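Local coordinates for dally-like, isoform A (Drosophila melanogaster, PDB 6XTZ), which binds Wnt and Hedgehog family proteins as a cell-surface glypican and shields the lipid of Wnt so that it can signal at a distance, at residues A[201-206]-A[447-452]; A[274-279]-A[531-536]; A[62-67]-A[232-237]. The protein carries 5 engineered substitutions. All blocks are in the same frame, centred on the assembly; numbering follows the deposited sequence.

Contact 1 (A[201-206]-A[447-452]); sequences RTYGQA and RDIRQR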
ATOM      1  N   ARG A 201       9.627  -9.814   1.622  1.00 41.37           N
ATOM      2  CA  ARG A 201      10.084  -8.719   0.773  1.00 39.67           C
ATOM      3  C   ARG A 201       8.910  -7.992   0.131  1.00 38.95           C
ATOM      4  O   ARG A 201       8.856  -6.758   0.134  1.00 38.57           O
ATOM      5  CB  ARG A 201      11.040  -9.244  -0.297  1.00 40.76           C
ATOM      6  CG  ARG A 201      11.254  -8.267  -1.438  1.00 47.73           C
ATOM      7  CD  ARG A 201      12.338  -8.726  -2.396  1.00 44.73           C
ATOM      8  NE  ARG A 201      12.367  -7.896  -3.597  1.00 53.65           N
ATOM      9  CZ  ARG A 201      12.961  -6.709  -3.677  1.00 48.94           C
ATOM     10  NH1 ARG A 201      13.585  -6.201  -2.621  1.00 45.60           N
ATOM     11  NH2 ARG A 201      12.932  -6.028  -4.814  1.00 47.28           N
ATOM     12  N   THR A 202       7.956  -8.746  -0.423  1.00 36.20           N
ATOM     13  CA  THR A 202       6.821  -8.127  -1.102  1.00 38.02           C
ATOM     14  C   THR A 202       5.998  -7.274  -0.144  1.00 40.38           C
ATOM     15  O   THR A 202       5.487  -6.214  -0.526  1.00 46.54           O
ATOM     16  CB  THR A 202       5.951  -9.205  -1.749  1.00 38.51           C
ATOM     17  OG1 THR A 202       6.759 -10.012  -2.616  1.00 40.45           O
ATOM     18  CG2 THR A 202       4.823  -8.577  -2.558  1.00 32.40           C
ATOM     19  N   TYR A 203       5.867  -7.716   1.108  1.00 37.39           N
ATOM     20  CA  TYR A 203       5.113  -6.960   2.103  1.00 36.71           C
ATOM     21  C   TYR A 203       5.689  -5.558   2.275  1.00 41.28           C
ATOM     22  O   TYR A 203       4.959  -4.561   2.232  1.00 36.07           O
ATOM     23  CB  TYR A 203       5.128  -7.721   3.429  1.00 37.93           C
ATOM     24  CG  TYR A 203       4.157  -7.229   4.479  1.00 34.25           C
ATOM     25  CD1 TYR A 203       2.791  -7.428   4.337  1.00 33.28           C
ATOM     26  CD2 TYR A 203       4.612  -6.601   5.631  1.00 37.30           C
ATOM     27  CE1 TYR A 203       1.904  -6.995   5.304  1.00 35.83           C
ATOM     28  CE2 TYR A 203       3.733  -6.164   6.603  1.00 37.01           C
ATOM     29  CZ  TYR A 203       2.380  -6.363   6.433  1.00 39.02           C
ATOM     30  OH  TYR A 203       1.499  -5.932   7.397  1.00 46.97           O
ATOM     31  N   GLY A 204       7.009  -5.463   2.458  1.00 37.70           N
ATOM     32  CA  GLY A 204       7.641  -4.161   2.583  1.00 35.87           C
ATOM     33  C   GLY A 204       7.739  -3.394   1.284  1.00 40.51           C
ATOM     34  O   GLY A 204       7.643  -2.162   1.281  1.00 43.79           O
ATOM     35  N   GLN A 205       7.934  -4.092   0.165  1.00 35.41           N
ATOM     36  CA  GLN A 205       8.052  -3.397  -1.114  1.00 36.61           C
ATOM     37  C   GLN A 205       6.710  -2.825  -1.561  1.00 42.30           C
ATOM     38  O   GLN A 205       6.645  -1.698  -2.067  1.00 39.81           O
ATOM     39  CB  GLN A 205       8.612  -4.333  -2.185  1.00 34.51           C
ATOM     40  CG  GLN A 205      10.066  -4.714  -1.972  1.00 47.11           C
ATOM     41  CD  GLN A 205      10.998  -3.524  -2.030  1.00 58.01           C
ATOM     42  OE1 GLN A 205      10.750  -2.559  -2.753  1.00 62.79           O
ATOM     43  NE2 GLN A 205      12.077  -3.580  -1.257  1.00 59.02           N
ATOM     44  N   ALA A 206       5.630  -3.588  -1.381  1.00 41.01           N
ATOM     45  CA  ALA A 206       4.306  -3.088  -1.734  1.00 42.95           C
ATOM     46  C   ALA A 206       3.911  -1.911  -0.851  1.00 42.13           C
ATOM     47  O   ALA A 206       3.263  -0.968  -1.319  1.00 38.09           O
ATOM     48  CB  ALA A 206       3.271  -4.210  -1.634  1.00 27.24           C
ATOM     49  N   ARG A 447       2.470  -6.483  12.670  1.00 44.80           N
ATOM     50  CA  ARG A 447       1.169  -6.146  13.242  1.00 45.32           C
ATOM     51  C   ARG A 447       0.909  -4.647  13.174  1.00 44.48           C
ATOM     52  O   ARG A 447      -0.228  -4.218  12.944  1.00 46.25           O
ATOM     53  CB  ARG A 447       1.077  -6.628  14.690  1.00 46.40           C
ATOM     54  CG  ARG A 447       1.082  -8.136  14.869  1.00 56.95           C
ATOM     55  CD  ARG A 447       0.867  -8.501  16.329  1.00 64.39           C
ATOM     56  NE  ARG A 447       1.494  -9.773  16.676  1.00 73.16           N
ATOM     57  CZ  ARG A 447       0.919 -10.959  16.519  1.00 77.62           C
ATOM     58  NH1 ARG A 447      -0.306 -11.045  16.016  1.00 80.92           N
ATOM     59  NH2 ARG A 447       1.568 -12.062  16.864  1.00 75.36           N
ATOM     60  N   ASP A 448       1.948  -3.836  13.383  1.00 45.67           N
ATOM     61  CA  ASP A 448       1.786  -2.387  13.313  1.00 46.55           C
ATOM     62  C   ASP A 448       1.373  -1.955  11.911  1.00 42.07           C
ATOM     63  O   ASP A 448       0.409  -1.202  11.739  1.00 45.12           O
ATOM     64  CB  ASP A 448       3.085  -1.699  13.734  1.00 46.82           C
ATOM     65  CG  ASP A 448       2.941  -0.193  13.849  1.00 56.25           C
ATOM     66  OD1 ASP A 448       1.796   0.307  13.819  1.00 60.62           O
ATOM     67  OD2 ASP A 448       3.977   0.492  13.973  1.00 59.84           O
ATOM     68  N   ILE A 449       2.093  -2.434  10.895  1.00 41.87           N
ATOM     69  CA  ILE A 449       1.753  -2.114   9.512  1.00 40.74           C
ATOM     70  C   ILE A 449       0.362  -2.628   9.169  1.00 45.47           C
ATOM     71  O   ILE A 449      -0.438  -1.924   8.540  1.00 42.92           O
ATOM     72  CB  ILE A 449       2.819  -2.690   8.562  1.00 37.19           C
ATOM     73  CG1 ILE A 449       4.139  -1.932   8.723  1.00 35.76           C
ATOM     74  CG2 ILE A 449       2.328  -2.666   7.122  1.00 36.31           C
ATOM     75  CD1 ILE A 449       5.310  -2.595   8.032  1.00 37.87           C
ATOM     76  N   ARG A 450       0.048  -3.858   9.586  1.00 45.43           N
ATOM     77  CA  ARG A 450      -1.248  -4.448   9.264  1.00 44.49           C
ATOM     78  C   ARG A 450      -2.394  -3.613   9.821  1.00 41.85           C
ATOM     79  O   ARG A 450      -3.420  -3.430   9.153  1.00 38.95           O
ATOM     80  CB  ARG A 450      -1.317  -5.878   9.803  1.00 35.85           C
ATOM     81  CG  ARG A 450      -2.630  -6.587   9.527  1.00 43.96           C
ATOM     82  CD  ARG A 450      -2.687  -7.932  10.237  1.00 42.28           C
ATOM     83  NE  ARG A 450      -3.882  -8.690   9.881  1.00 38.27           N
ATOM     84  CZ  ARG A 450      -4.151  -9.913  10.331  1.00 60.16           C
ATOM     85  NH1 ARG A 450      -3.311 -10.518  11.160  1.00 39.61           N
ATOM     86  NH2 ARG A 450      -5.262 -10.529   9.953  1.00 54.69           N
ATOM     87  N   GLN A 451      -2.238  -3.092  11.038  1.00 41.71           N
ATOM     88  CA  GLN A 451      -3.300  -2.291  11.635  1.00 41.87           C
ATOM     89  C   GLN A 451      -3.422  -0.935  10.951  1.00 47.40           C
ATOM     90  O   GLN A 451      -4.534  -0.436  10.744  1.00 47.72           O
ATOM     91  CB  GLN A 451      -3.049  -2.118  13.132  1.00 46.83           C
ATOM     92  CG  GLN A 451      -4.153  -1.371  13.859  1.00 51.92           C
ATOM     93  CD  GLN A 451      -5.497  -2.064  13.744  1.00 57.05           C
ATOM     94  OE1 GLN A 451      -5.603  -3.277  13.933  1.00 58.15           O
ATOM     95  NE2 GLN A 451      -6.534  -1.296  13.429  1.00 57.12           N
ATOM     96  N   ARG A 452      -2.293  -0.324  10.588  1.00 47.00           N
ATOM     97  CA  ARG A 452      -2.349   0.990   9.957  1.00 44.28           C
ATOM     98  C   ARG A 452      -2.856   0.895   8.523  1.00 46.81           C
ATOM     99  O   ARG A 452      -3.607   1.766   8.068  1.00 49.57           O
ATOM    100  CB  ARG A 452      -0.976   1.661  10.013  1.00 39.21           C
ATOM    101  CG  ARG A 452      -0.505   1.945  11.432  1.00 41.18           C
ATOM    102  CD  ARG A 452       0.864   2.596  11.457  1.00 49.75           C
ATOM    103  NE  ARG A 452       1.397   2.679  12.814  1.00 62.22           N
ATOM    104  CZ  ARG A 452       1.209   3.707  13.635  1.00 69.02           C
ATOM    105  NH1 ARG A 452       0.499   4.756  13.239  1.00 68.79           N
ATOM    106  NH2 ARG A 452       1.733   3.689  14.853  1.00 71.06           N
TER
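Tyr203 reaches out from helix 185-216 and overlaps the CG2 methyl of Ile449 on helix 441-455 with the phenol end of its ring, Tyr203 CZ lying 3.8 Å from Ile449 CG2. The two side chains run alongside one another with their ends pointing opposite ways, and the methyl meets the ring at a slant. With CG anti to the backbone N (chi1 -168°), the ring extends across to helix 441-455, which brings Tyr203 OH within 3.4 Å of Ile449 CG2 and 3.7 Å of Arg450 CB. The 3.3 Å approach of Tyr203 OH to Arg450 N is too poorly angled for a hydrogen bond; the hydroxyl instead makes a weak one with Val446 O. Were Tyr203 an alanine, the Ile449 methyl would probably face a gap and Val446 O would lose its weak hydroxyl partner. Phe87 meets the tyrosine ring edge-to-face, and Arg450 runs away from the contact, its NE forming a salt bridge with Asp277. The example illustrates how one long aromatic can span the distance between two helices, here joining a helix from beyond the unmodelled linker to the elongated, all-helical glypican core.

Contact 2 (A[274-279]-A[531-536]); sequences MAMDKV and VHLRNA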
ATOM      1  N   MET A 274      -6.593  -5.187   1.218  1.00 41.93           N
ATOM      2  CA  MET A 274      -7.034  -6.556   1.460  1.00 40.94           C
ATOM      3  C   MET A 274      -5.921  -7.551   1.165  1.00 43.67           C
ATOM      4  O   MET A 274      -5.783  -8.562   1.865  1.00 41.75           O
ATOM      5  CB  MET A 274      -8.276  -6.867   0.622  1.00 48.99           C
ATOM      6  CG  MET A 274      -9.516  -6.096   1.049  1.00 64.33           C
ATOM      7  SD  MET A 274     -11.003  -6.543   0.127  1.00 75.74           S
ATOM      8  CE  MET A 274     -10.545  -6.035  -1.528  1.00 73.88           C
ATOM      9  N   ALA A 275      -5.112  -7.284   0.140  1.00 41.34           N
ATOM     10  CA  ALA A 275      -3.991  -8.168  -0.157  1.00 36.12           C
ATOM     11  C   ALA A 275      -2.891  -8.032   0.887  1.00 38.28           C
ATOM     12  O   ALA A 275      -2.223  -9.017   1.224  1.00 40.21           O
ATOM     13  CB  ALA A 275      -3.452  -7.879  -1.557  1.00 31.78           C
ATOM     14  N   MET A 276      -2.686  -6.819   1.412  1.00 38.59           N
ATOM     15  CA  MET A 276      -1.710  -6.631   2.482  1.00 39.12           C
ATOM     16  C   MET A 276      -2.115  -7.385   3.739  1.00 38.41           C
ATOM     17  O   MET A 276      -1.263  -7.948   4.435  1.00 35.04           O
ATOM     18  CB  MET A 276      -1.542  -5.143   2.789  1.00 34.74           C
ATOM     19  CG  MET A 276      -0.698  -4.398   1.780  1.00 39.82           C
ATOM     20  SD  MET A 276       1.061  -4.760   1.917  1.00 38.69           S
ATOM     21  CE  MET A 276       1.437  -3.993   3.489  1.00 33.67           C
ATOM     22  N   ASP A 277      -3.412  -7.395   4.058  1.00 40.57           N
ATOM     23  CA  ASP A 277      -3.870  -8.109   5.243  1.00 41.10           C
ATOM     24  C   ASP A 277      -3.714  -9.615   5.079  1.00 48.53           C
ATOM     25  O   ASP A 277      -3.493 -10.326   6.066  1.00 49.44           O
ATOM     26  CB  ASP A 277      -5.324  -7.750   5.543  1.00 43.13           C
ATOM     27  CG  ASP A 277      -5.771  -8.224   6.912  1.00 45.34           C
ATOM     28  OD1 ASP A 277      -5.346  -7.622   7.919  1.00 47.67           O
ATOM     29  OD2 ASP A 277      -6.550  -9.197   6.981  1.00 48.00           O
ATOM     30  N   LYS A 278      -3.822 -10.116   3.846  1.00 50.74           N
ATOM     31  CA  LYS A 278      -3.614 -11.541   3.605  1.00 47.79           C
ATOM     32  C   LYS A 278      -2.148 -11.919   3.768  1.00 47.63           C
ATOM     33  O   LYS A 278      -1.832 -12.955   4.365  1.00 43.49           O
ATOM     34  CB  LYS A 278      -4.114 -11.918   2.211  1.00 47.84           C
ATOM     35  CG  LYS A 278      -5.618 -12.100   2.110  1.00 56.89           C
ATOM     36  CD  LYS A 278      -5.994 -12.760   0.791  1.00 68.11           C
ATOM     37  CE  LYS A 278      -7.454 -13.183   0.774  1.00 75.01           C
ATOM     38  NZ  LYS A 278      -7.803 -13.925  -0.470  1.00 76.43           N
ATOM     39  N   VAL A 279      -1.239 -11.097   3.239  1.00 43.27           N
ATOM     40  CA  VAL A 279       0.185 -11.378   3.388  1.00 42.44           C
ATOM     41  C   VAL A 279       0.604 -11.244   4.847  1.00 44.61           C
ATOM     42  O   VAL A 279       1.382 -12.056   5.360  1.00 41.73           O
ATOM     43  CB  VAL A 279       1.008 -10.459   2.469  1.00 40.14           C
ATOM     44  CG1 VAL A 279       2.496 -10.636   2.729  1.00 36.32           C
ATOM     45  CG2 VAL A 279       0.683 -10.749   1.012  1.00 34.55           C
ATOM     46  N   VAL A 531      -0.691  -7.528  -7.588  1.00 36.76           N
ATOM     47  CA  VAL A 531      -0.397  -8.824  -8.189  1.00 40.85           C
ATOM     48  C   VAL A 531       0.704  -9.535  -7.415  1.00 39.11           C
ATOM     49  O   VAL A 531       0.635 -10.749  -7.183  1.00 49.49           O
ATOM     50  CB  VAL A 531      -0.031  -8.650  -9.676  1.00 42.10           C
ATOM     51  CG1 VAL A 531       0.412  -9.976 -10.277  1.00 41.69           C
ATOM     52  CG2 VAL A 531      -1.211  -8.083 -10.446  1.00 39.24           C
ATOM     53  N   HIS A 532       1.731  -8.796  -6.991  1.00 38.83           N
ATOM     54  CA  HIS A 532       2.816  -9.411  -6.232  1.00 37.53           C
ATOM     55  C   HIS A 532       2.343  -9.865  -4.856  1.00 38.27           C
ATOM     56  O   HIS A 532       2.759 -10.922  -4.370  1.00 43.16           O
ATOM     57  CB  HIS A 532       3.987  -8.438  -6.107  1.00 41.00           C
ATOM     58  CG  HIS A 532       4.602  -8.063  -7.419  1.00 56.95           C
ATOM     59  ND1 HIS A 532       5.555  -7.076  -7.539  1.00 60.65           N
ATOM     60  CD2 HIS A 532       4.399  -8.544  -8.668  1.00 61.52           C
ATOM     61  CE1 HIS A 532       5.913  -6.964  -8.806  1.00 61.11           C
ATOM     62  NE2 HIS A 532       5.226  -7.844  -9.512  1.00 61.06           N
ATOM     63  N   LEU A 533       1.468  -9.084  -4.218  1.00 37.62           N
ATOM     64  CA  LEU A 533       0.932  -9.487  -2.921  1.00 40.90           C
ATOM     65  C   LEU A 533       0.087 -10.750  -3.038  1.00 41.40           C
ATOM     66  O   LEU A 533       0.178 -11.645  -2.189  1.00 43.91           O
ATOM     67  CB  LEU A 533       0.112  -8.349  -2.314  1.00 40.49           C
ATOM     68  CG  LEU A 533       0.893  -7.137  -1.809  1.00 36.82           C
ATOM     69  CD1 LEU A 533      -0.062  -6.032  -1.394  1.00 37.47           C
ATOM     70  CD2 LEU A 533       1.797  -7.527  -0.650  1.00 35.73           C
ATOM     71  N   ARG A 534      -0.743 -10.842  -4.080  1.00 41.06           N
ATOM     72  CA  ARG A 534      -1.565 -12.035  -4.262  1.00 41.60           C
ATOM     73  C   ARG A 534      -0.707 -13.256  -4.568  1.00 41.27           C
ATOM     74  O   ARG A 534      -0.956 -14.344  -4.036  1.00 45.61           O
ATOM     75  CB  ARG A 534      -2.590 -11.808  -5.373  1.00 47.99           C
ATOM     76  CG  ARG A 534      -3.667 -10.795  -5.024  1.00 55.09           C
ATOM     77  CD  ARG A 534      -4.660 -10.627  -6.161  1.00 56.55           C
ATOM     78  NE  ARG A 534      -5.675  -9.624  -5.854  1.00 62.77           N
ATOM     79  CZ  ARG A 534      -6.632  -9.248  -6.695  1.00 70.34           C
ATOM     80  NH1 ARG A 534      -6.708  -9.793  -7.901  1.00 74.39           N
ATOM     81  NH2 ARG A 534      -7.513  -8.323  -6.332  1.00 70.47           N
ATOM     82  N   ASN A 535       0.302 -13.096  -5.427  1.00 42.31           N
ATOM     83  CA  ASN A 535       1.218 -14.199  -5.699  1.00 46.44           C
ATOM     84  C   ASN A 535       1.971 -14.608  -4.440  1.00 46.73           C
ATOM     85  O   ASN A 535       2.145 -15.803  -4.174  1.00 49.58           O
ATOM     86  CB  ASN A 535       2.198 -13.810  -6.807  1.00 47.68           C
ATOM     87  CG  ASN A 535       1.536 -13.726  -8.168  1.00 51.34           C
ATOM     88  OD1 ASN A 535       0.569 -14.434  -8.445  1.00 51.11           O
ATOM     89  ND2 ASN A 535       2.059 -12.860  -9.028  1.00 54.06           N
ATOM     90  N   ALA A 536       2.420 -13.629  -3.649  1.00 43.86           N
ATOM     91  CA  ALA A 536       3.141 -13.940  -2.421  1.00 39.80           C
ATOM     92  C   ALA A 536       2.249 -14.648  -1.411  1.00 42.99           C
ATOM     93  O   ALA A 536       2.728 -15.496  -0.648  1.00 44.61           O
ATOM     94  CB  ALA A 536       3.721 -12.662  -1.814  1.00 33.69           C
TER
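Within 531-536, Leu533 is the first residue to touch segment 274-279, and its atoms touch three residues in turn. Its CB comes first, 3.7 Å from Ala275 CB, a close approach that the small alanine permits. Farther out, Leu533 CD1 lies 3.6 Å from Met276 CG, and the sulfur touches both methyls, Leu533 CD1 being 3.7 Å from Met276 SD. Met276 starts off away from the leucine, but its chain bends at both chi2 and chi3 and brings the sulfur back over the two methyls. Leu533 CD2 is also 3.8 Å from Val279 CG2, the valine crossing the leucine at about a right angle. With Leu533 CG anti to the carbonyl carbon (chi1 -71°), the isobutyl group stands out toward helix 263-283, among these three side chains. This is the apolar packing of an all-helical glypican core: the axes of the two short segments approach to 8.9 Å and run in similar directions, crossing at 29°. Thr202 of helix 185-216 also touches Leu533, and Tyr203 of that helix touches Met276. The backbone joins in at the same residue, Leu533 O lying 3.4 Å from Val279 CG2. Next in sequence, Arg534 passes its aliphatic part beside Ala275. One turn of helix after Leu533, Ala536 turns its methyl to the same valine, Ala536 CB standing 4.6 Å from Val279 CG2.

Contact 3 (A[62-67]-A[232-237]); sequences RQQLEG and KMQHCG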
ATOM      1  N   ARG A  62     -11.032  26.594  -3.250  1.00 43.17           N
ATOM      2  CA  ARG A  62     -10.099  25.698  -3.921  1.00 45.84           C
ATOM      3  C   ARG A  62      -8.839  25.492  -3.090  1.00 49.17           C
ATOM      4  O   ARG A  62      -8.292  24.383  -3.046  1.00 51.24           O
ATOM      5  CB  ARG A  62      -9.756  26.239  -5.309  1.00 45.52           C
ATOM      6  CG  ARG A  62      -8.802  25.353  -6.090  1.00 54.73           C
ATOM      7  CD  ARG A  62      -8.610  25.840  -7.516  1.00 60.73           C
ATOM      8  NE  ARG A  62      -7.650  25.007  -8.237  1.00 65.78           N
ATOM      9  CZ  ARG A  62      -7.342  25.160  -9.519  1.00 73.94           C
ATOM     10  NH1 ARG A  62      -7.918  26.116 -10.234  1.00 80.29           N
ATOM     11  NH2 ARG A  62      -6.455  24.356 -10.089  1.00 73.33           N
ATOM     12  N   GLN A  63      -8.372  26.542  -2.407  1.00 44.59           N
ATOM     13  CA  GLN A  63      -7.181  26.405  -1.575  1.00 49.29           C
ATOM     14  C   GLN A  63      -7.468  25.623  -0.299  1.00 45.48           C
ATOM     15  O   GLN A  63      -6.586  24.914   0.198  1.00 44.47           O
ATOM     16  CB  GLN A  63      -6.610  27.781  -1.237  1.00 48.24           C
ATOM     17  CG  GLN A  63      -5.996  28.499  -2.426  1.00 55.89           C
ATOM     18  CD  GLN A  63      -5.467  29.875  -2.070  1.00 64.43           C
ATOM     19  OE1 GLN A  63      -5.440  30.260  -0.900  1.00 64.80           O
ATOM     20  NE2 GLN A  63      -5.042  30.624  -3.080  1.00 68.07           N
ATOM     21  N   GLN A  64      -8.682  25.737   0.245  1.00 42.99           N
ATOM     22  CA  GLN A  64      -9.019  24.977   1.445  1.00 44.24           C
ATOM     23  C   GLN A  64      -9.129  23.488   1.143  1.00 47.73           C
ATOM     24  O   GLN A  64      -8.679  22.654   1.937  1.00 50.31           O
ATOM     25  CB  GLN A  64     -10.318  25.498   2.059  1.00 49.07           C
ATOM     26  CG  GLN A  64     -10.177  26.840   2.764  1.00 66.20           C
ATOM     27  CD  GLN A  64     -11.484  27.325   3.366  1.00 73.30           C
ATOM     28  OE1 GLN A  64     -12.531  26.702   3.189  1.00 76.39           O
ATOM     29  NE2 GLN A  64     -11.427  28.441   4.082  1.00 74.68           N
ATOM     30  N   LEU A  65      -9.726  23.132   0.003  1.00 45.17           N
ATOM     31  CA  LEU A  65      -9.830  21.722  -0.359  1.00 40.13           C
ATOM     32  C   LEU A  65      -8.463  21.143  -0.700  1.00 39.65           C
ATOM     33  O   LEU A  65      -8.128  20.034  -0.270  1.00 39.75           O
ATOM     34  CB  LEU A  65     -10.801  21.541  -1.526  1.00 39.09           C
ATOM     35  CG  LEU A  65     -10.961  20.106  -2.042  1.00 42.75           C
ATOM     36  CD1 LEU A  65     -11.296  19.153  -0.905  1.00 33.29           C
ATOM     37  CD2 LEU A  65     -12.022  20.030  -3.132  1.00 45.08           C
ATOM     38  N   GLU A  66      -7.660  21.880  -1.469  1.00 38.83           N
ATOM     39  CA  GLU A  66      -6.328  21.394  -1.814  1.00 45.22           C
ATOM     40  C   GLU A  66      -5.433  21.310  -0.584  1.00 46.58           C
ATOM     41  O   GLU A  66      -4.600  20.402  -0.477  1.00 44.23           O
ATOM     42  CB  GLU A  66      -5.699  22.288  -2.882  1.00 44.09           C
ATOM     43  CG  GLU A  66      -6.211  22.001  -4.285  1.00 59.94           C
ATOM     44  CD  GLU A  66      -5.606  22.912  -5.337  1.00 74.29           C
ATOM     45  OE1 GLU A  66      -5.222  24.052  -4.995  1.00 75.72           O
ATOM     46  OE2 GLU A  66      -5.516  22.484  -6.508  1.00 76.44           O
ATOM     47  N   GLY A  67      -5.593  22.240   0.359  1.00 43.91           N
ATOM     48  CA  GLY A  67      -4.818  22.170   1.586  1.00 40.05           C
ATOM     49  C   GLY A  67      -5.208  20.990   2.458  1.00 46.05           C
ATOM     50  O   GLY A  67      -4.344  20.308   3.018  1.00 37.56           O
ATOM     51  N   LYS A 232     -20.556  27.085  -5.374  1.00 48.06           N
ATOM     52  CA  LYS A 232     -22.008  27.008  -5.263  1.00 48.95           C
ATOM     53  C   LYS A 232     -22.426  26.255  -4.010  1.00 47.88           C
ATOM     54  O   LYS A 232     -23.453  26.577  -3.401  1.00 46.49           O
ATOM     55  CB  LYS A 232     -22.596  26.346  -6.511  1.00 52.05           C
ATOM     56  CG  LYS A 232     -24.117  26.334  -6.560  1.00 57.54           C
ATOM     57  CD  LYS A 232     -24.619  25.617  -7.803  1.00 63.76           C
ATOM     58  CE  LYS A 232     -26.135  25.562  -7.839  1.00 69.01           C
ATOM     59  NZ  LYS A 232     -26.638  24.831  -9.034  1.00 73.00           N
ATOM     60  N   MET A 233     -21.631  25.267  -3.595  1.00 45.94           N
ATOM     61  CA  MET A 233     -21.961  24.480  -2.415  1.00 42.98           C
ATOM     62  C   MET A 233     -21.613  25.225  -1.134  1.00 43.38           C
ATOM     63  O   MET A 233     -22.419  25.273  -0.199  1.00 44.42           O
ATOM     64  CB  MET A 233     -21.237  23.130  -2.470  1.00 43.27           C
ATOM     65  CG  MET A 233     -21.531  22.190  -1.311  1.00 39.53           C
ATOM     66  SD  MET A 233     -20.413  22.391   0.089  1.00 50.02           S
ATOM     67  CE  MET A 233     -18.826  22.119  -0.697  1.00 45.06           C
ATOM     68  N   GLN A 234     -20.423  25.822  -1.075  1.00 49.69           N
ATOM     69  CA  GLN A 234     -19.899  26.316   0.193  1.00 57.29           C
ATOM     70  C   GLN A 234     -20.210  27.789   0.447  1.00 52.61           C
ATOM     71  O   GLN A 234     -20.448  28.176   1.597  1.00 53.39           O
ATOM     72  CB  GLN A 234     -18.383  26.088   0.250  1.00 58.80           C
ATOM     73  CG  GLN A 234     -17.727  26.543   1.548  1.00 63.02           C
ATOM     74  CD  GLN A 234     -16.242  26.235   1.602  1.00 64.71           C
ATOM     75  OE1 GLN A 234     -15.715  25.507   0.760  1.00 64.50           O
ATOM     76  NE2 GLN A 234     -15.559  26.793   2.594  1.00 62.40           N
ATOM     77  N   HIS A 235     -20.221  28.624  -0.592  1.00 55.26           N
ATOM     78  CA  HIS A 235     -20.312  30.068  -0.401  1.00 50.57           C
ATOM     79  C   HIS A 235     -21.570  30.713  -0.963  1.00 54.15           C
ATOM     80  O   HIS A 235     -22.016  31.725  -0.415  1.00 56.65           O
ATOM     81  CB  HIS A 235     -19.093  30.768  -1.023  1.00 50.71           C
ATOM     82  CG  HIS A 235     -17.790  30.392  -0.390  1.00 55.44           C
ATOM     83  ND1 HIS A 235     -17.513  30.623   0.940  1.00 59.25           N
ATOM     84  CD2 HIS A 235     -16.687  29.801  -0.907  1.00 59.08           C
ATOM     85  CE1 HIS A 235     -16.297  30.189   1.216  1.00 59.09           C
ATOM     86  NE2 HIS A 235     -15.774  29.685   0.114  1.00 56.15           N
ATOM     87  N   CYS A 236     -22.154  30.171  -2.034  1.00 55.51           N
ATOM     88  CA  CYS A 236     -23.254  30.858  -2.704  1.00 55.55           C
ATOM     89  C   CYS A 236     -24.520  30.938  -1.861  1.00 56.83           C
ATOM     90  O   CYS A 236     -25.426  31.700  -2.217  1.00 54.90           O
ATOM     91  CB  CYS A 236     -23.566  30.179  -4.037  1.00 52.22           C
ATOM     92  SG  CYS A 236     -22.283  30.408  -5.285  1.00 54.32           S
ATOM     93  N   GLY A 237     -24.608  30.182  -0.765  1.00 56.39           N
ATOM     94  CA  GLY A 237     -25.755  30.318   0.116  1.00 56.54           C
ATOM     95  C   GLY A 237     -25.853  31.703   0.727  1.00 54.98           C
ATOM     96  O   GLY A 237     -26.943  32.268   0.835  1.00 51.91           O
TER
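A single hydrogen bond between Gln64 and Gln234 joins segments 62-67 and 232-237, while Arg62, Leu65 and Glu66 have partners away from residues 232-237. Arg62, which opens the segment, points away from residues 232-237 and touches Thr227 of helix 224-234; its NE lies 3.7 Å from Glu66 OE2, a long salt bridge one turn along the helix. Gln64 then faces across, its chain extended beyond CG. Gln234 NE2 donates to Gln64 OE1 at 3.1 Å with a nearly straight N-H...O angle of 165°. The acceptor lies in the amide plane of Gln234, whereas the donor is tilted from the carbonyl plane of Gln64, and the two amides are turned 30° against each other. Gln234 is itself extended, with CG anti to the backbone N (chi1 -179°), a course that carries its amide out to the other helix. Its CG rests over one face of the His235 ring, 3.9 Å above the plane, and its OE1 makes a weak hydrogen bond with Ser61 OG, so both ends of the amide have a partner on helix 51-110. Leu65 follows, buried against Leu230, Leu222 and Cys258. Glu66 OE2 adds a weak hydrogen bond from Leu222 N. Two residues beyond Gln234, Cys236 forms a disulfide with Cys40, which places this polar bridge in the disulfide-rich N-terminal lobe characteristic of glypicans.

Contacts 1 and 2 form one buried cluster near the middle of the elongated molecule, their centres 10 Å apart. They touch directly: Tyr203 CD1 packs 3.6 Å from Val279 CG1, and Thr202 CG2 lies 3.6 Å from His532 O. Contact 3 stands apart at the surface, its centre about 36 Å from that of contact 1 and 39 Å from that of contact 2. Along the chain, contact 3 closes before contact 2 opens, whereas contact 1 crosses both. Helix 51-110, which carries residues 62-67, also supplies Lys83, which Ile449 touches, and so runs from the disulfide-rich lobe into the helical core that the other two contacts tie together.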